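Local coordinates for HAT1-interacting factor 1 (Saccharomyces cerevisiae, PDB 4NQ0), which serves as a histone H3 and H4 chaperone within the nuclear HAT-B acetyltransferase complex, also binds H2A-H2B dimers, and takes part in chromatin assembly and telomere silencing, at residues D60-L63 with F64-F67; S226-E229 with N230-L233; R44-Q47 with T48-L52. All coordinates share one frame; numbering follows the deposited sequence.

Contact 1. Residues D60-L63 with F64-F67; sequences DPEL and FTIF
The first turn of helix 61-77 begins here, with Pro61 O taking the amide of Thr65 at 3.0 Å and a weaker bond from Phe64 N. One step back, Asp60 is the N-cap: its OD1 accepts from Glu62 N at 2.8 Å, met on the anti side of the carboxylate and somewhat out of its plane. That cap satisfies an amide that no helical carbonyl can reach at the start of a helix. Thr65 sets its OG1 between its own N and carbonyl carbon (chi1 65°), which turns the hydroxyl back to Glu62 O at 3.3 Å for a weak bond at most and brings CG2 to 3.4 Å from Pro61 O. Glu62 and Thr65 cross obliquely, and a water joins their ends, donating to Glu62 OE2 at 3.0 Å and also bonded to Thr65 OG1. The other carboxylate oxygen, OE1, is tied to Lys30 in a salt bridge. On the buried side of this helical fold, Phe64 and Phe67 carry the packing. The Phe64 ring has Pro61 O and Asp60 O near its plane at the edge, CD2 being 4.0 Å from Asp60 O, and its side chain also packs on Leu209 and Leu216 of helix 202-218. Phe67 swings CG anti to its backbone N (chi1 -162°), carrying its ring away from this turn while CB stays 3.0 Å from Leu63 O.

Contact 2. Residues S226-E229 with N230-L233; sequences SLTE and NSRL
Arg232 folds back over Leu227, its CD lying 3.8 Å from Leu227 CB, and the chain then bends twice so that the guanidinium comes round to the start of its own helix. NH1 donates to Leu227 O at 3.1 Å, and that oxygen sits at the edge of the guanidinium, in its plane. Glu229 CA lies over one face of the same group. NH2 makes a salt bridge with Glu229 OE2 at 2.9 Å, but the fit is not flat: the carboxylate and guanidinium planes are turned 81° apart, and OE2 is approached from above its carboxylate plane. One side chain therefore ties the incoming loop to the first helical residue. The helix is 229-248, which opens the predicted second TPR repeat, and Thr228 is its N-cap. With its hydroxyl between the backbone N and the carbonyl carbon (chi1 70°), Thr228 OG1 accepts from Ser231 N at 3.1 Å. The return link of a capping box is not made directly; instead a water accepts from Thr228 N at 3.2 Å and is bonded to Ser231 OG at 3.1 Å. Arg232 N closes the first turn on Thr228 O at 3.0 Å. Beyond this turn, Arg232 NE bonds to Thr268 OG1, and Glu229 OE1 accepts from Lys270 N.

Contact 3. Residues R44-Q47 with T48-L52; sequences RCQQ and TLDSL
The flat amide of Gln46 and the carboxylate of Asp50 meet through one hydrogen bond, a helical turn apart: Gln46 NE2 donates to Asp50 OD2 at 2.6 Å, with the oxygen in the amide plane and the N-H coming in nearly along the C-O axis of the acid. The two flat groups are twisted 66° against each other, so the bond joins them without stacking. Gln46 reaches this point because its CG is anti to the backbone N (chi1 174°) and the chain then bends at chi2, carrying the amide on toward Asp50, one turn later. The Gln46 side chain also touches Phe194 and Phe198, while Asp50 OD1 accepts from Phe194 N, so both carboxylate oxygens are engaged. Were Gln46 an alanine, Asp50 OD2 would probably lose its amide donor and the carboxylate would be freer to turn, leaving the bond between OD1 and Phe194 N to hold it. The setting is the last turns of helix 38-51, an i to i+4 ladder in which Leu49 N bonds to Cys45 O at 2.8 Å and Asp50 N to Gln46 O at 2.9 Å. Arg44 O is gripped twice by Thr48, whose N donates at 3.2 Å and whose OG1 donates at 2.7 Å. Near the end of the helix a water donates to Gln47 O at 2.6 Å and is also bonded to Ser51 OG.

In the fold
Contacts 3 and 1 sit on consecutive helices, 38-51 and 61-77, with centres 10 Å apart, and they touch directly. Phe64 CE2 packs on Leu49 CD2 at 3.7 Å, Phe67 CZ on Gln46 CB at 3.6 Å, and Leu63 O lies 3.4 Å from Cys45 SG. Contact 2 stands apart, farther along the chain: its centre is about 17 Å from that of contact 1 and about 26 Å from that of contact 3, touching neither. None lies within the regions important for histone interaction, 80-199 (H3-H4 and H2A-H2B) and 248-332 (H2A-H2B), but Phe194 and Leu189, beside contacts 3 and 1, belong to the first, and Thr268 to Lys270, beside contact 2, to the second.

Contact 1. Residues D60-L63 with F64-F67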
# COMPACT_ATOMS: atom_id res chain seq x y z
N ASP A 60 -15.22 -9.69 -0.24
CA ASP A 60 -13.98 -9.80 0.51
C ASP A 60 -12.97 -8.81 -0.08
O ASP A 60 -12.75 -8.83 -1.28
CB ASP A 60 -13.47 -11.24 0.40
CG ASP A 60 -12.30 -11.54 1.34
OD1 ASP A 60 -11.42 -10.66 1.51
OD2 ASP A 60 -12.26 -12.66 1.89
N PRO A 61 -12.38 -7.94 0.75
CA PRO A 61 -11.38 -7.00 0.23
C PRO A 61 -10.19 -7.69 -0.46
O PRO A 61 -9.55 -7.09 -1.33
CB PRO A 61 -10.91 -6.22 1.47
CG PRO A 61 -11.56 -6.89 2.65
CD PRO A 61 -12.66 -7.74 2.18
N GLU A 62 -9.88 -8.92 -0.06
CA GLU A 62 -8.83 -9.69 -0.74
C GLU A 62 -9.07 -9.90 -2.23
O GLU A 62 -8.12 -10.03 -2.99
CB GLU A 62 -8.65 -11.05 -0.09
CG GLU A 62 -8.18 -11.02 1.33
CD GLU A 62 -6.72 -11.35 1.42
OE1 GLU A 62 -6.42 -12.52 1.75
OE2 GLU A 62 -5.88 -10.45 1.14
N LEU A 63 -10.34 -9.96 -2.66
CA LEU A 63 -10.64 -10.05 -4.09
C LEU A 63 -10.08 -8.84 -4.83
O LEU A 63 -9.56 -8.97 -5.93
CB LEU A 63 -12.14 -10.16 -4.34
CG LEU A 63 -12.77 -11.50 -3.94
CD1 LEU A 63 -14.27 -11.38 -3.88
CD2 LEU A 63 -12.37 -12.62 -4.89
N PHE A 64 -10.17 -7.67 -4.20
CA PHE A 64 -9.65 -6.44 -4.80
C PHE A 64 -8.13 -6.37 -4.72
O PHE A 64 -7.46 -6.02 -5.70
CB PHE A 64 -10.32 -5.23 -4.13
CG PHE A 64 -11.78 -5.08 -4.49
CD1 PHE A 64 -12.15 -4.26 -5.56
CD2 PHE A 64 -12.77 -5.75 -3.79
CE1 PHE A 64 -13.49 -4.12 -5.91
CE2 PHE A 64 -14.10 -5.62 -4.15
CZ PHE A 64 -14.47 -4.80 -5.20
N THR A 65 -7.57 -6.75 -3.57
CA THR A 65 -6.11 -6.65 -3.38
C THR A 65 -5.33 -7.66 -4.22
O THR A 65 -4.32 -7.31 -4.84
CB THR A 65 -5.72 -6.74 -1.90
OG1 THR A 65 -6.03 -8.05 -1.39
CG2 THR A 65 -6.46 -5.68 -1.10
N ILE A 66 -5.81 -8.89 -4.27
CA ILE A 66 -5.23 -9.90 -5.16
C ILE A 66 -5.37 -9.48 -6.63
O ILE A 66 -4.40 -9.55 -7.39
CB ILE A 66 -5.87 -11.30 -4.94
CG1 ILE A 66 -5.53 -11.80 -3.53
CG2 ILE A 66 -5.37 -12.29 -5.97
CD1 ILE A 66 -6.42 -12.90 -3.05
N PHE A 67 -6.56 -9.01 -7.01
CA PHE A 67 -6.82 -8.54 -8.37
C PHE A 67 -5.82 -7.43 -8.72
O PHE A 67 -5.21 -7.45 -9.80
CB PHE A 67 -8.27 -8.03 -8.46
CG PHE A 67 -8.85 -7.89 -9.88
CD1 PHE A 67 -8.07 -7.95 -11.03
CD2 PHE A 67 -10.21 -7.63 -10.02
CE1 PHE A 67 -8.65 -7.79 -12.29
CE2 PHE A 67 -10.79 -7.47 -11.27
CZ PHE A 67 -10.01 -7.55 -12.40
O HOH W 1 -3.46 -9.33 -0.34

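Contact 2. Residues S226-E229 with N230-L233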
# COMPACT_ATOMS: atom_id res chain seq x y z
N SER A 226 -14.09 1.84 16.86
CA SER A 226 -13.16 2.29 15.84
C SER A 226 -12.50 1.11 15.13
O SER A 226 -12.62 -0.04 15.57
CB SER A 226 -12.10 3.20 16.47
OG SER A 226 -11.17 2.44 17.22
N LEU A 227 -11.79 1.39 14.03
CA LEU A 227 -11.19 0.33 13.21
C LEU A 227 -10.30 -0.61 14.02
O LEU A 227 -9.57 -0.17 14.91
CB LEU A 227 -10.35 0.95 12.07
CG LEU A 227 -11.09 1.64 10.92
CD1 LEU A 227 -10.07 2.19 9.92
CD2 LEU A 227 -12.06 0.69 10.24
N THR A 228 -10.36 -1.89 13.70
CA THR A 228 -9.63 -2.90 14.46
C THR A 228 -8.14 -2.87 14.12
O THR A 228 -7.73 -2.22 13.15
CB THR A 228 -10.17 -4.32 14.18
OG1 THR A 228 -9.82 -4.71 12.85
CG2 THR A 228 -11.69 -4.38 14.35
N GLU A 229 -7.35 -3.58 14.91
CA GLU A 229 -5.91 -3.72 14.67
C GLU A 229 -5.63 -4.38 13.31
O GLU A 229 -4.77 -3.92 12.54
CB GLU A 229 -5.27 -4.54 15.78
CG GLU A 229 -5.13 -3.80 17.10
CD GLU A 229 -3.78 -3.13 17.28
OE1 GLU A 229 -2.74 -3.79 17.03
OE2 GLU A 229 -3.75 -1.96 17.70
N ASN A 230 -6.36 -5.45 13.02
CA ASN A 230 -6.25 -6.15 11.75
C ASN A 230 -6.55 -5.24 10.56
O ASN A 230 -5.81 -5.26 9.57
CB ASN A 230 -7.20 -7.36 11.72
CG ASN A 230 -7.05 -8.19 10.46
OD1 ASN A 230 -7.93 -8.20 9.59
ND2 ASN A 230 -5.92 -8.89 10.34
N SER A 231 -7.62 -4.45 10.66
CA SER A 231 -8.02 -3.53 9.59
C SER A 231 -6.95 -2.45 9.33
O SER A 231 -6.52 -2.25 8.20
CB SER A 231 -9.36 -2.85 9.93
OG SER A 231 -10.46 -3.72 9.66
N ARG A 232 -6.53 -1.79 10.40
CA ARG A 232 -5.47 -0.77 10.31
C ARG A 232 -4.15 -1.32 9.77
O ARG A 232 -3.47 -0.64 9.00
CB ARG A 232 -5.29 -0.11 11.66
CG ARG A 232 -6.35 0.97 11.92
CD ARG A 232 -6.81 0.98 13.36
NE ARG A 232 -5.68 0.94 14.27
CZ ARG A 232 -5.64 0.31 15.44
NH1 ARG A 232 -6.69 -0.37 15.90
NH2 ARG A 232 -4.53 0.35 16.15
N LEU A 233 -3.79 -2.54 10.15
CA LEU A 233 -2.62 -3.22 9.60
C LEU A 233 -2.77 -3.41 8.10
O LEU A 233 -1.88 -3.07 7.33
CB LEU A 233 -2.42 -4.60 10.26
CG LEU A 233 -1.38 -5.54 9.63
CD1 LEU A 233 0.01 -4.95 9.72
CD2 LEU A 233 -1.41 -6.93 10.27
O HOH W 2 -12.58 -2.31 11.41

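Contact 3. Residues R44-Q47 with T48-L52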
# COMPACT_ATOMS: atom_id res chain seq x y z
N ARG A 44 -9.71 -14.85 -12.08
CA ARG A 44 -10.42 -15.53 -11.01
C ARG A 44 -11.16 -14.52 -10.13
O ARG A 44 -12.31 -14.74 -9.74
CB ARG A 44 -9.44 -16.31 -10.16
CG ARG A 44 -10.08 -17.38 -9.33
CD ARG A 44 -10.08 -18.67 -10.10
NE ARG A 44 -11.00 -19.61 -9.50
CZ ARG A 44 -11.22 -20.84 -9.96
NH1 ARG A 44 -10.56 -21.29 -11.02
NH2 ARG A 44 -12.10 -21.62 -9.34
N CYS A 45 -10.48 -13.43 -9.79
CA CYS A 45 -11.06 -12.35 -8.98
C CYS A 45 -12.15 -11.64 -9.75
O CYS A 45 -13.23 -11.43 -9.24
CB CYS A 45 -9.99 -11.33 -8.56
SG CYS A 45 -8.76 -11.95 -7.40
N GLN A 46 -11.84 -11.28 -11.00
CA GLN A 46 -12.79 -10.56 -11.84
C GLN A 46 -14.12 -11.31 -12.00
O GLN A 46 -15.19 -10.75 -11.79
CB GLN A 46 -12.18 -10.28 -13.22
CG GLN A 46 -13.13 -9.67 -14.23
CD GLN A 46 -13.56 -10.66 -15.29
OE1 GLN A 46 -12.72 -11.36 -15.86
NE2 GLN A 46 -14.87 -10.71 -15.59
N GLN A 47 -14.03 -12.59 -12.37
CA GLN A 47 -15.23 -13.39 -12.60
C GLN A 47 -16.00 -13.63 -11.30
O GLN A 47 -17.22 -13.65 -11.30
CB GLN A 47 -14.87 -14.73 -13.25
CG GLN A 47 -14.28 -14.58 -14.64
CD GLN A 47 -13.61 -15.84 -15.11
OE1 GLN A 47 -13.89 -16.92 -14.60
NE2 GLN A 47 -12.71 -15.71 -16.07
N THR A 48 -15.30 -13.82 -10.20
CA THR A 48 -15.97 -13.95 -8.91
C THR A 48 -16.70 -12.64 -8.59
O THR A 48 -17.87 -12.67 -8.22
CB THR A 48 -14.99 -14.34 -7.77
OG1 THR A 48 -14.28 -15.53 -8.13
CG2 THR A 48 -15.74 -14.58 -6.46
N LEU A 49 -16.03 -11.50 -8.79
CA LEU A 49 -16.64 -10.21 -8.48
C LEU A 49 -17.88 -9.95 -9.37
O LEU A 49 -18.87 -9.45 -8.87
CB LEU A 49 -15.62 -9.04 -8.56
CG LEU A 49 -14.65 -8.89 -7.37
CD1 LEU A 49 -13.50 -7.95 -7.67
CD2 LEU A 49 -15.36 -8.46 -6.09
N ASP A 50 -17.81 -10.30 -10.65
CA ASP A 50 -18.91 -10.04 -11.59
C ASP A 50 -20.15 -10.86 -11.24
O ASP A 50 -21.26 -10.44 -11.54
CB ASP A 50 -18.52 -10.36 -13.04
CG ASP A 50 -17.80 -9.21 -13.75
OD1 ASP A 50 -18.03 -8.03 -13.42
OD2 ASP A 50 -17.01 -9.50 -14.67
N SER A 51 -19.97 -12.02 -10.62
CA SER A 51 -21.08 -12.90 -10.34
C SER A 51 -21.63 -12.80 -8.92
O SER A 51 -22.57 -13.50 -8.59
CB SER A 51 -20.72 -14.36 -10.67
OG SER A 51 -20.92 -14.61 -12.05
N LEU A 52 -21.06 -11.94 -8.08
CA LEU A 52 -21.63 -11.73 -6.74
C LEU A 52 -22.94 -10.97 -6.88
O LEU A 52 -23.04 -10.07 -7.71
CB LEU A 52 -20.70 -10.92 -5.84
CG LEU A 52 -19.40 -11.57 -5.38
CD1 LEU A 52 -18.48 -10.49 -4.83
CD2 LEU A 52 -19.66 -12.66 -4.35
O HOH W 3 -18.89 -13.90 -13.32